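Local structure of probable leucine/isoleucine/valine-binding protein (Rhodopirellula baltica, 4KV7) at residues Glu157-Tyr168 with Pro215-Thr225; Gln244-Asp254 with Gly266-Phe276. The protein probably binds branched-chain amino acids such as leucine, isoleucine or valine, as a member of the leucine-binding protein family of periplasmic binding proteins. The protein carries 1 engineered substitution. All coordinates share one frame; numbering follows the deposited sequence.

Contact 1 (Glu157-Tyr168 with Pro215-Thr225)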
loop_
_atom_site.group_PDB
_atom_site.type_symbol
_atom_site.label_atom_id
_atom_site.label_comp_id
_atom_site.label_asym_id
_atom_site.label_seq_id
_atom_site.Cartn_x
_atom_site.Cartn_y
_atom_site.Cartn_z
ATOM N N GLU A 157 25.319 -10.674 1.159
ATOM C CA GLU A 157 24.995 -12.082 1.366
ATOM C C GLU A 157 24.275 -12.363 2.684
ATOM O O GLU A 157 23.782 -13.474 2.895
ATOM C CB GLU A 157 26.267 -12.937 1.319
ATOM C CG GLU A 157 27.159 -12.802 2.560
ATOM C CD GLU A 157 28.382 -13.710 2.527
ATOM O OE1 GLU A 157 28.696 -14.243 1.441
ATOM O OE2 GLU A 157 29.028 -13.887 3.585
ATOM N N GLU A 158 24.240 -11.373 3.573
ATOM C CA GLU A 158 23.616 -11.508 4.890
ATOM C C GLU A 158 22.190 -10.960 4.922
ATOM O O GLU A 158 21.563 -10.904 5.988
ATOM C CB GLU A 158 24.455 -10.799 5.953
ATOM C CG GLU A 158 25.797 -11.464 6.211
ATOM C CD GLU A 158 26.747 -10.620 7.041
ATOM O OE1 GLU A 158 26.571 -9.388 7.114
ATOM O OE2 GLU A 158 27.687 -11.199 7.613
ATOM N N ILE A 159 21.671 -10.567 3.762
ATOM C CA ILE A 159 20.314 -10.049 3.661
ATOM C C ILE A 159 19.396 -11.138 3.127
ATOM O O ILE A 159 19.557 -11.603 1.994
ATOM C CB ILE A 159 20.241 -8.816 2.739
ATOM C CG1 ILE A 159 21.143 -7.700 3.265
ATOM C CG2 ILE A 159 18.800 -8.322 2.618
ATOM C CD1 ILE A 159 21.317 -6.555 2.287
ATOM N N GLY A 160 18.433 -11.542 3.952
ATOM C CA GLY A 160 17.485 -12.581 3.587
ATOM C C GLY A 160 16.084 -12.046 3.376
ATOM O O GLY A 160 15.786 -10.887 3.685
ATOM N N PHE A 161 15.213 -12.905 2.856
ATOM C CA PHE A 161 13.855 -12.509 2.499
ATOM C C PHE A 161 12.855 -13.528 3.011
ATOM O O PHE A 161 13.094 -14.732 2.936
ATOM C CB PHE A 161 13.731 -12.377 0.985
ATOM C CG PHE A 161 14.591 -11.289 0.432
ATOM C CD1 PHE A 161 15.940 -11.498 0.171
ATOM C CD2 PHE A 161 14.061 -10.032 0.227
ATOM C CE1 PHE A 161 16.740 -10.469 -0.297
ATOM C CE2 PHE A 161 14.859 -8.998 -0.234
ATOM C CZ PHE A 161 16.197 -9.221 -0.495
ATOM N N PHE A 162 11.732 -13.025 3.520
ATOM C CA PHE A 162 10.595 -13.851 3.924
ATOM C C PHE A 162 9.410 -13.307 3.161
ATOM O O PHE A 162 9.000 -12.167 3.396
ATOM C CB PHE A 162 10.345 -13.737 5.422
ATOM C CG PHE A 162 9.135 -14.494 5.880
ATOM C CD1 PHE A 162 9.148 -15.880 5.954
ATOM C CD2 PHE A 162 7.966 -13.820 6.220
ATOM C CE1 PHE A 162 8.015 -16.574 6.365
ATOM C CE2 PHE A 162 6.840 -14.504 6.627
ATOM C CZ PHE A 162 6.868 -15.884 6.700
ATOM N N THR A 163 8.897 -14.079 2.204
ATOM C CA THR A 163 7.916 -13.512 1.282
ATOM C C THR A 163 6.736 -14.423 1.010
ATOM O O THR A 163 6.832 -15.645 1.078
ATOM C CB THR A 163 8.531 -13.107 -0.092
ATOM O OG1 THR A 163 8.661 -14.250 -0.937
ATOM C CG2 THR A 163 9.879 -12.414 0.065
ATOM N N GLN A 164 5.628 -13.803 0.641
ATOM C CA GLN A 164 4.429 -14.526 0.266
ATOM C C GLN A 164 4.683 -15.254 -1.047
ATOM O O GLN A 164 5.310 -14.699 -1.959
ATOM C CB GLN A 164 3.296 -13.524 0.114
ATOM C CG GLN A 164 1.910 -14.114 0.072
ATOM C CD GLN A 164 0.903 -13.027 0.302
ATOM O OE1 GLN A 164 0.753 -12.555 1.430
ATOM N NE2 GLN A 164 0.253 -12.568 -0.766
ATOM N N ASN A 165 4.230 -16.494 -1.148
ATOM C CA ASN A 165 4.580 -17.343 -2.277
ATOM C C ASN A 165 3.643 -17.127 -3.459
ATOM O O ASN A 165 2.874 -18.011 -3.832
ATOM C CB ASN A 165 4.597 -18.806 -1.843
ATOM C CG ASN A 165 5.542 -19.642 -2.666
ATOM O OD1 ASN A 165 6.268 -19.130 -3.516
ATOM N ND2 ASN A 165 5.549 -20.945 -2.408
ATOM N N ASP A 166 3.715 -15.928 -4.029
ATOM C CA ASP A 166 2.856 -15.517 -5.133
ATOM C C ASP A 166 3.463 -14.286 -5.782
ATOM O O ASP A 166 4.623 -13.940 -5.511
ATOM C CB ASP A 166 1.399 -15.264 -4.678
ATOM C CG ASP A 166 1.262 -14.119 -3.686
ATOM O OD1 ASP A 166 2.230 -13.356 -3.484
ATOM O OD2 ASP A 166 0.149 -13.964 -3.125
ATOM N N SER A 167 2.685 -13.618 -6.628
ATOM C CA SER A 167 3.207 -12.470 -7.362
ATOM C C SER A 167 3.600 -11.287 -6.473
ATOM O O SER A 167 4.445 -10.472 -6.865
ATOM C CB SER A 167 2.208 -12.015 -8.413
ATOM O OG SER A 167 0.941 -11.761 -7.828
ATOM N N TYR A 168 3.009 -11.162 -5.287
ATOM C CA TYR A 168 3.404 -10.118 -4.344
ATOM C C TYR A 168 4.808 -10.389 -3.825
ATOM O O TYR A 168 5.713 -9.546 -3.934
ATOM C CB TYR A 168 2.396 -10.045 -3.189
ATOM C CG TYR A 168 2.836 -9.288 -1.961
ATOM C CD1 TYR A 168 3.582 -8.109 -2.049
ATOM C CD2 TYR A 168 2.461 -9.731 -0.696
ATOM C CE1 TYR A 168 3.928 -7.411 -0.925
ATOM C CE2 TYR A 168 2.816 -9.045 0.444
ATOM C CZ TYR A 168 3.571 -7.891 0.328
ATOM O OH TYR A 168 3.943 -7.191 1.456
ATOM N N PRO A 215 25.656 -17.661 4.835
ATOM C CA PRO A 215 25.635 -17.444 6.284
ATOM C C PRO A 215 24.221 -17.184 6.788
ATOM O O PRO A 215 23.315 -16.933 5.994
ATOM C CB PRO A 215 26.467 -16.172 6.444
ATOM C CG PRO A 215 26.149 -15.392 5.217
ATOM C CD PRO A 215 25.998 -16.420 4.108
ATOM N N LEU A 216 24.036 -17.245 8.101
ATOM C CA LEU A 216 22.752 -16.911 8.709
ATOM C C LEU A 216 22.418 -15.448 8.425
ATOM O O LEU A 216 23.278 -14.584 8.574
ATOM C CB LEU A 216 22.830 -17.149 10.214
ATOM C CG LEU A 216 21.570 -16.924 11.046
ATOM C CD1 LEU A 216 20.540 -18.028 10.795
ATOM C CD2 LEU A 216 21.911 -16.819 12.524
ATOM N N PRO A 217 21.185 -15.160 7.993
ATOM C CA PRO A 217 20.870 -13.759 7.694
ATOM C C PRO A 217 20.951 -12.860 8.924
ATOM O O PRO A 217 20.543 -13.261 10.021
ATOM C CB PRO A 217 19.426 -13.823 7.189
ATOM C CG PRO A 217 19.245 -15.218 6.716
ATOM C CD PRO A 217 20.071 -16.060 7.649
ATOM N N LYS A 218 21.497 -11.660 8.735
ATOM C CA LYS A 218 21.498 -10.647 9.785
ATOM C C LYS A 218 20.327 -9.693 9.639
ATOM O O LYS A 218 19.989 -8.973 10.580
ATOM C CB LYS A 218 22.808 -9.864 9.798
ATOM C CG LYS A 218 23.981 -10.689 10.275
ATOM C CD LYS A 218 25.269 -9.873 10.341
ATOM C CE LYS A 218 26.359 -10.627 11.094
ATOM N NZ LYS A 218 26.608 -11.983 10.543
ATOM N N ALA A 219 19.708 -9.704 8.465
ATOM C CA ALA A 219 18.548 -8.878 8.203
ATOM C C ALA A 219 17.574 -9.720 7.413
ATOM O O ALA A 219 17.986 -10.478 6.527
ATOM C CB ALA A 219 18.941 -7.640 7.393
ATOM N N VAL A 220 16.291 -9.592 7.728
ATOM C CA VAL A 220 15.247 -10.285 6.991
ATOM C C VAL A 220 14.215 -9.267 6.531
ATOM O O VAL A 220 13.554 -8.612 7.343
ATOM C CB VAL A 220 14.563 -11.379 7.835
ATOM C CG1 VAL A 220 13.410 -12.002 7.076
ATOM C CG2 VAL A 220 15.570 -12.450 8.229
ATOM N N ILE A 221 14.098 -9.132 5.213
ATOM C CA ILE A 221 13.116 -8.273 4.576
ATOM C C ILE A 221 11.838 -9.074 4.380
ATOM O O ILE A 221 11.828 -10.127 3.729
ATOM C CB ILE A 221 13.667 -7.700 3.245
ATOM C CG1 ILE A 221 14.806 -6.721 3.548
ATOM C CG2 ILE A 221 12.568 -7.002 2.454
ATOM C CD1 ILE A 221 15.625 -6.272 2.328
HETATM N N MSE A 222 10.759 -8.568 4.967
HETATM C CA MSE A 222 9.472 -9.258 4.974
HETATM C C MSE A 222 8.529 -8.665 3.942
HETATM O O MSE A 222 8.132 -7.492 4.030
HETATM C CB MSE A 222 8.840 -9.189 6.362
HETATM C CG MSE A 222 9.735 -9.758 7.447
HETATM SE SE MSE A 222 8.929 -9.883 9.210
HETATM C CE MSE A 222 8.400 -8.025 9.401
ATOM N N VAL A 223 8.191 -9.485 2.957
ATOM C CA VAL A 223 7.273 -9.099 1.896
ATOM C C VAL A 223 6.031 -9.970 2.082
ATOM O O VAL A 223 5.834 -10.975 1.399
ATOM C CB VAL A 223 7.912 -9.287 0.493
ATOM C CG1 VAL A 223 7.006 -8.710 -0.569
ATOM C CG2 VAL A 223 9.303 -8.643 0.423
ATOM N N GLY A 224 5.221 -9.589 3.063
ATOM C CA GLY A 224 4.100 -10.399 3.475
ATOM C C GLY A 224 2.998 -9.553 4.057
ATOM O O GLY A 224 2.943 -8.354 3.799
ATOM N N THR A 225 2.100 -10.175 4.813
ATOM C CA THR A 225 1.056 -9.451 5.529
ATOM C C THR A 225 1.237 -9.637 7.032
ATOM O O THR A 225 1.983 -10.518 7.480
ATOM C CB THR A 225 -0.339 -9.920 5.121
ATOM O OG1 THR A 225 -0.431 -11.333 5.328
ATOM C CG2 THR A 225 -0.600 -9.581 3.642
HETATM O O HOH W 1 22.165 -14.564 4.950
HETATM O O HOH W 2 27.855 -13.616 8.686
#
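Ile159 to Thr163 pair in parallel with Ala219 to Val223, forming two neighbouring inner strands of the mixed sheet in one lobe of the periplasmic binding protein fold. The main-chain bonds alternate across the pair from Gly160 N to Ala219 O at 2.8 Å as far as Gln164 N to Val223 O, and CA-H...O contacts lie between them.

On one face Ile159, Phe161 and Thr163 meet Ile221 and Val223. Ile221 CD1 touches both Ile159 CG2 and Phe161 CE2, 3.8 Å from each, while Thr163 CG2 runs alongside Val223 CB. On the other face Phe162 CB rests against Val220 CG1, with helix 226-238 packing on Phe162 and on selenomethionine Met222.

Where the strands begin, Glu158 O accepts from Lys218 N at 2.8 Å. The side chains of Glu158 and Lys218 then lie side by side, pointing the same way. NZ of Lys218 meets Glu158 OE2 at 3.2 Å from above the carboxylate plane, and a water also joins this salt bridge; OE1 is held by Lys155 N.

At the far end Tyr168, with CG anti to its backbone N (chi1 164°), swings its ring across Val223. Val223 CG1 sits over one ring face, 3.4 Å from Tyr168 CE1, and Tyr168 OH donates to Gly224 O at 2.8 Å. A phenylalanine in its place lacks the hydroxyl, and Gly224 O would probably be left without this partner and the helix start less firmly tied to the strand end.

A formic acid molecule, probably from the crystallisation liquor, lies beside Tyr168. The chemistry changes along the pair: a charged, hydrated start, an apolar middle carried by the backbone ladder, and an aromatic hydroxyl that ties the first turn of helix 167-183 to the backbone just past strand 219-223.

Contact 2 (Gln244-Asp254 with Gly266-Phe276)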
loop_
_atom_site.group_PDB
_atom_site.type_symbol
_atom_site.label_atom_id
_atom_site.label_comp_id
_atom_site.label_asym_id
_atom_site.label_seq_id
_atom_site.Cartn_x
_atom_site.Cartn_y
_atom_site.Cartn_z
ATOM N N GLN A 244 17.728 -8.318 12.238
ATOM C CA GLN A 244 16.946 -7.113 12.013
ATOM C C GLN A 244 15.826 -7.445 11.039
ATOM O O GLN A 244 16.088 -7.848 9.906
ATOM C CB GLN A 244 17.824 -6.015 11.421
ATOM C CG GLN A 244 17.058 -4.760 11.036
ATOM C CD GLN A 244 16.492 -4.033 12.241
ATOM O OE1 GLN A 244 17.238 -3.545 13.084
ATOM N NE2 GLN A 244 15.168 -3.937 12.315
ATOM N N PHE A 245 14.578 -7.280 11.473
ATOM C CA PHE A 245 13.428 -7.477 10.596
ATOM C C PHE A 245 13.042 -6.154 9.966
ATOM O O PHE A 245 13.037 -5.122 10.642
ATOM C CB PHE A 245 12.243 -8.054 11.376
ATOM C CG PHE A 245 12.434 -9.484 11.796
ATOM C CD1 PHE A 245 12.348 -10.501 10.859
ATOM C CD2 PHE A 245 12.701 -9.810 13.115
ATOM C CE1 PHE A 245 12.514 -11.815 11.224
ATOM C CE2 PHE A 245 12.869 -11.129 13.489
ATOM C CZ PHE A 245 12.774 -12.133 12.536
ATOM N N LEU A 246 12.731 -6.187 8.678
ATOM C CA LEU A 246 12.272 -4.993 7.966
ATOM C C LEU A 246 11.012 -5.335 7.196
ATOM O O LEU A 246 11.018 -6.251 6.373
ATOM C CB LEU A 246 13.318 -4.482 6.973
ATOM C CG LEU A 246 14.693 -4.149 7.558
ATOM C CD1 LEU A 246 15.659 -5.330 7.455
ATOM C CD2 LEU A 246 15.277 -2.918 6.881
ATOM N N ALA A 247 9.939 -4.586 7.430
ATOM C CA ALA A 247 8.647 -4.846 6.805
ATOM C C ALA A 247 8.392 -3.833 5.702
ATOM O O ALA A 247 8.561 -2.624 5.908
ATOM C CB ALA A 247 7.553 -4.753 7.847
ATOM N N VAL A 248 7.957 -4.301 4.541
ATOM C CA VAL A 248 7.508 -3.361 3.516
ATOM C C VAL A 248 6.161 -2.768 3.912
ATOM O O VAL A 248 5.477 -3.257 4.833
ATOM C CB VAL A 248 7.444 -3.977 2.098
ATOM C CG1 VAL A 248 8.826 -4.474 1.664
ATOM C CG2 VAL A 248 6.407 -5.079 2.012
ATOM N N SER A 249 5.759 -1.735 3.187
ATOM C CA SER A 249 4.540 -0.991 3.473
ATOM C C SER A 249 3.298 -1.866 3.620
ATOM O O SER A 249 2.476 -1.661 4.526
ATOM C CB SER A 249 4.319 0.019 2.348
ATOM O OG SER A 249 4.243 -0.662 1.113
ATOM N N PHE A 250 3.154 -2.819 2.713
ATOM C CA PHE A 250 1.958 -3.632 2.587
ATOM C C PHE A 250 1.735 -4.534 3.797
ATOM O O PHE A 250 0.612 -4.965 4.026
ATOM C CB PHE A 250 2.070 -4.487 1.312
ATOM C CG PHE A 250 0.802 -5.208 0.925
ATOM C CD1 PHE A 250 0.514 -6.476 1.416
ATOM C CD2 PHE A 250 -0.090 -4.624 0.034
ATOM C CE1 PHE A 250 -0.641 -7.132 1.050
ATOM C CE2 PHE A 250 -1.255 -5.271 -0.322
ATOM C CZ PHE A 250 -1.534 -6.536 0.189
ATOM N N VAL A 251 2.784 -4.839 4.563
ATOM C CA VAL A 251 2.627 -5.690 5.741
ATOM C C VAL A 251 1.547 -5.149 6.667
ATOM O O VAL A 251 0.758 -5.914 7.216
ATOM C CB VAL A 251 3.965 -5.831 6.503
ATOM C CG1 VAL A 251 3.777 -6.577 7.820
ATOM C CG2 VAL A 251 4.991 -6.537 5.634
ATOM N N GLY A 252 1.515 -3.831 6.834
ATOM C CA GLY A 252 0.607 -3.184 7.766
ATOM C C GLY A 252 1.273 -3.027 9.116
ATOM O O GLY A 252 1.092 -3.857 10.012
ATOM N N ALA A 253 2.085 -1.981 9.250
ATOM C CA ALA A 253 2.929 -1.813 10.431
ATOM C C ALA A 253 2.114 -1.607 11.693
ATOM O O ALA A 253 2.526 -2.020 12.769
ATOM C CB ALA A 253 3.903 -0.658 10.229
ATOM N N ASP A 254 0.963 -0.962 11.569
ATOM C CA ASP A 254 0.125 -0.749 12.741
ATOM C C ASP A 254 -0.486 -2.058 13.228
ATOM O O ASP A 254 -0.470 -2.355 14.420
ATOM C CB ASP A 254 -0.925 0.313 12.445
ATOM C CG ASP A 254 -0.295 1.650 12.120
ATOM O OD1 ASP A 254 0.305 2.241 13.038
ATOM O OD2 ASP A 254 -0.387 2.099 10.952
ATOM N N GLY A 266 11.835 -2.445 17.670
ATOM C CA GLY A 266 13.063 -2.562 16.906
ATOM C C GLY A 266 12.855 -2.887 15.437
ATOM O O GLY A 266 13.786 -2.768 14.642
ATOM N N ILE A 267 11.644 -3.290 15.067
ATOM C CA ILE A 267 11.342 -3.561 13.666
ATOM C C ILE A 267 11.328 -2.260 12.872
ATOM O O ILE A 267 10.811 -1.243 13.338
ATOM C CB ILE A 267 9.983 -4.269 13.519
ATOM C CG1 ILE A 267 10.047 -5.658 14.155
ATOM C CG2 ILE A 267 9.585 -4.390 12.061
ATOM C CD1 ILE A 267 8.716 -6.369 14.155
ATOM N N VAL A 268 11.905 -2.286 11.672
ATOM C CA VAL A 268 11.862 -1.142 10.765
ATOM C C VAL A 268 10.849 -1.452 9.678
ATOM O O VAL A 268 10.797 -2.574 9.181
ATOM C CB VAL A 268 13.248 -0.871 10.151
ATOM C CG1 VAL A 268 13.172 0.156 9.038
ATOM C CG2 VAL A 268 14.225 -0.416 11.234
ATOM N N ALA A 269 10.014 -0.483 9.333
ATOM C CA ALA A 269 8.997 -0.694 8.309
ATOM C C ALA A 269 8.969 0.504 7.373
ATOM O O ALA A 269 8.812 1.647 7.820
ATOM C CB ALA A 269 7.610 -0.917 8.946
ATOM N N THR A 270 9.113 0.253 6.074
ATOM C CA THR A 270 9.077 1.337 5.112
ATOM C C THR A 270 7.637 1.679 4.755
ATOM O O THR A 270 6.833 0.788 4.464
ATOM C CB THR A 270 9.876 1.010 3.842
ATOM O OG1 THR A 270 9.546 -0.304 3.383
ATOM C CG2 THR A 270 11.363 1.055 4.120
ATOM N N GLN A 271 7.323 2.970 4.759
ATOM C CA GLN A 271 6.000 3.455 4.399
ATOM C C GLN A 271 6.029 4.269 3.118
ATOM O O GLN A 271 7.064 4.835 2.745
ATOM C CB GLN A 271 5.418 4.301 5.534
ATOM C CG GLN A 271 5.445 3.626 6.904
ATOM C CD GLN A 271 4.804 2.257 6.895
ATOM O OE1 GLN A 271 3.698 2.083 6.392
ATOM N NE2 GLN A 271 5.493 1.274 7.450
ATOM N N VAL A 272 4.875 4.348 2.465
ATOM C CA VAL A 272 4.715 5.132 1.254
ATOM C C VAL A 272 3.973 6.439 1.523
ATOM O O VAL A 272 3.597 7.153 0.586
ATOM C CB VAL A 272 4.017 4.324 0.145
ATOM C CG1 VAL A 272 4.870 3.123 -0.249
ATOM C CG2 VAL A 272 2.620 3.892 0.588
ATOM N N VAL A 273 3.792 6.739 2.801
ATOM C CA VAL A 273 3.166 7.968 3.283
ATOM C C VAL A 273 3.999 8.465 4.461
ATOM O O VAL A 273 4.706 7.675 5.094
ATOM C CB VAL A 273 1.707 7.724 3.761
ATOM C CG1 VAL A 273 0.823 7.304 2.588
ATOM C CG2 VAL A 273 1.663 6.680 4.876
ATOM N N PRO A 274 3.932 9.766 4.770
ATOM C CA PRO A 274 4.595 10.278 5.973
ATOM C C PRO A 274 3.888 9.748 7.219
ATOM O O PRO A 274 2.871 9.057 7.139
ATOM C CB PRO A 274 4.437 11.792 5.837
ATOM C CG PRO A 274 3.207 11.958 5.022
ATOM C CD PRO A 274 3.226 10.829 4.037
ATOM N N HIS A 275 4.443 10.038 8.387
ATOM C CA HIS A 275 3.872 9.491 9.600
ATOM C C HIS A 275 2.551 10.185 9.899
ATOM O O HIS A 275 2.423 11.392 9.712
ATOM C CB HIS A 275 4.824 9.647 10.778
ATOM C CG HIS A 275 4.526 8.698 11.886
ATOM N ND1 HIS A 275 3.403 8.812 12.678
ATOM C CD2 HIS A 275 5.162 7.576 12.291
ATOM C CE1 HIS A 275 3.377 7.812 13.543
ATOM N NE2 HIS A 275 4.436 7.051 13.332
ATOM N N PHE A 276 1.567 9.429 10.370
ATOM C CA PHE A 276 0.262 10.010 10.684
ATOM C C PHE A 276 0.284 10.960 11.873
ATOM O O PHE A 276 -0.693 11.676 12.106
ATOM C CB PHE A 276 -0.811 8.929 10.851
ATOM C CG PHE A 276 -0.437 7.826 11.801
ATOM C CD1 PHE A 276 -0.522 8.013 13.168
ATOM C CD2 PHE A 276 -0.029 6.586 11.319
ATOM C CE1 PHE A 276 -0.207 6.985 14.040
ATOM C CE2 PHE A 276 0.294 5.562 12.184
ATOM C CZ PHE A 276 0.201 5.756 13.545
HETATM O O HOH W 3 16.301 -1.529 14.694
HETATM O O HOH W 4 4.460 -1.475 6.868
HETATM O O HOH W 5 1.855 0.218 7.249
#
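Ala247 and Ala269 lie side by side on one face of two parallel strands, their CB atoms 4.0 Å apart, and Ala253 from the start of helix 253-260 brings its own CB to 3.9 Å from Ala269 CB. Three methyl groups thus form the apolar centre of a beta-alpha-beta unit, and their small size probably allows the connecting helix to start this close to the sheet. On the opposite face Leu246 CD2 approaches Val268 CG1 at 4.3 Å.

The ladder behind these side chains is short: Val268 N binds Phe245 O, Ala247 N binds Val268 O, and Thr270 N reaches Ala247 O nearly along the C=O axis at 2.9 Å. Past it the hydroxyls of Ser249 and Thr270 both turn to the carboxylate of Glu141 on helix 138-151.

Gln271, its chain bent at chi2 (-53°), turns its amide toward the helix start, NE2 lying against Ala253 CB. This NE2 also donates a hydrogen bond to one water, which bonds in turn to Val248 O. A second water links Gln271 OE1 to Ala253 N.

Farther along, Asp254 OD1 comes to the edge of the Phe276 ring, 3.4 Å from CE2 and near the ring plane, while His275 CE1 sits over one ring face. Asp254 OD2 accepts from Phe301 N.

At the other margin Gln244 bends at chi2 so that its amide nitrogen serves two carbonyls. NE2 donates almost straight to Gly266 O (2.9 Å, 171°) and also to Phe245 O at 3.0 Å, with both acceptors in the amide plane. A water completes the clasp between Gln244 OE1 and Gly266 O. These bonds use both amide hydrogens of Gln244, likely fixing the group's rotation. Side-chain amide bonds and waters thus join the segments at the margins, beyond the short backbone ladder.

Contacts 1 and 2 lie in series along the chain and share one sheet, their centres about 14 Å apart. Strands 219-223 and 244-247 are neighbours, so the two pairings run on through probable hydrogen bonds from Val220 N to Gln244 O and from Met222 N to Leu246 O, the latter 2.7 Å long. Helix 226-238 connects these two strands and packs on residues of both contacts. Beyond the strand ends, Tyr168 of contact 1 packs against Val248 and Phe250 of contact 2. The result is a continuous parallel block, 159-164, 219-223, 244-247 and 268-271, consistent with the alpha/beta lobe architecture of periplasmic binding proteins.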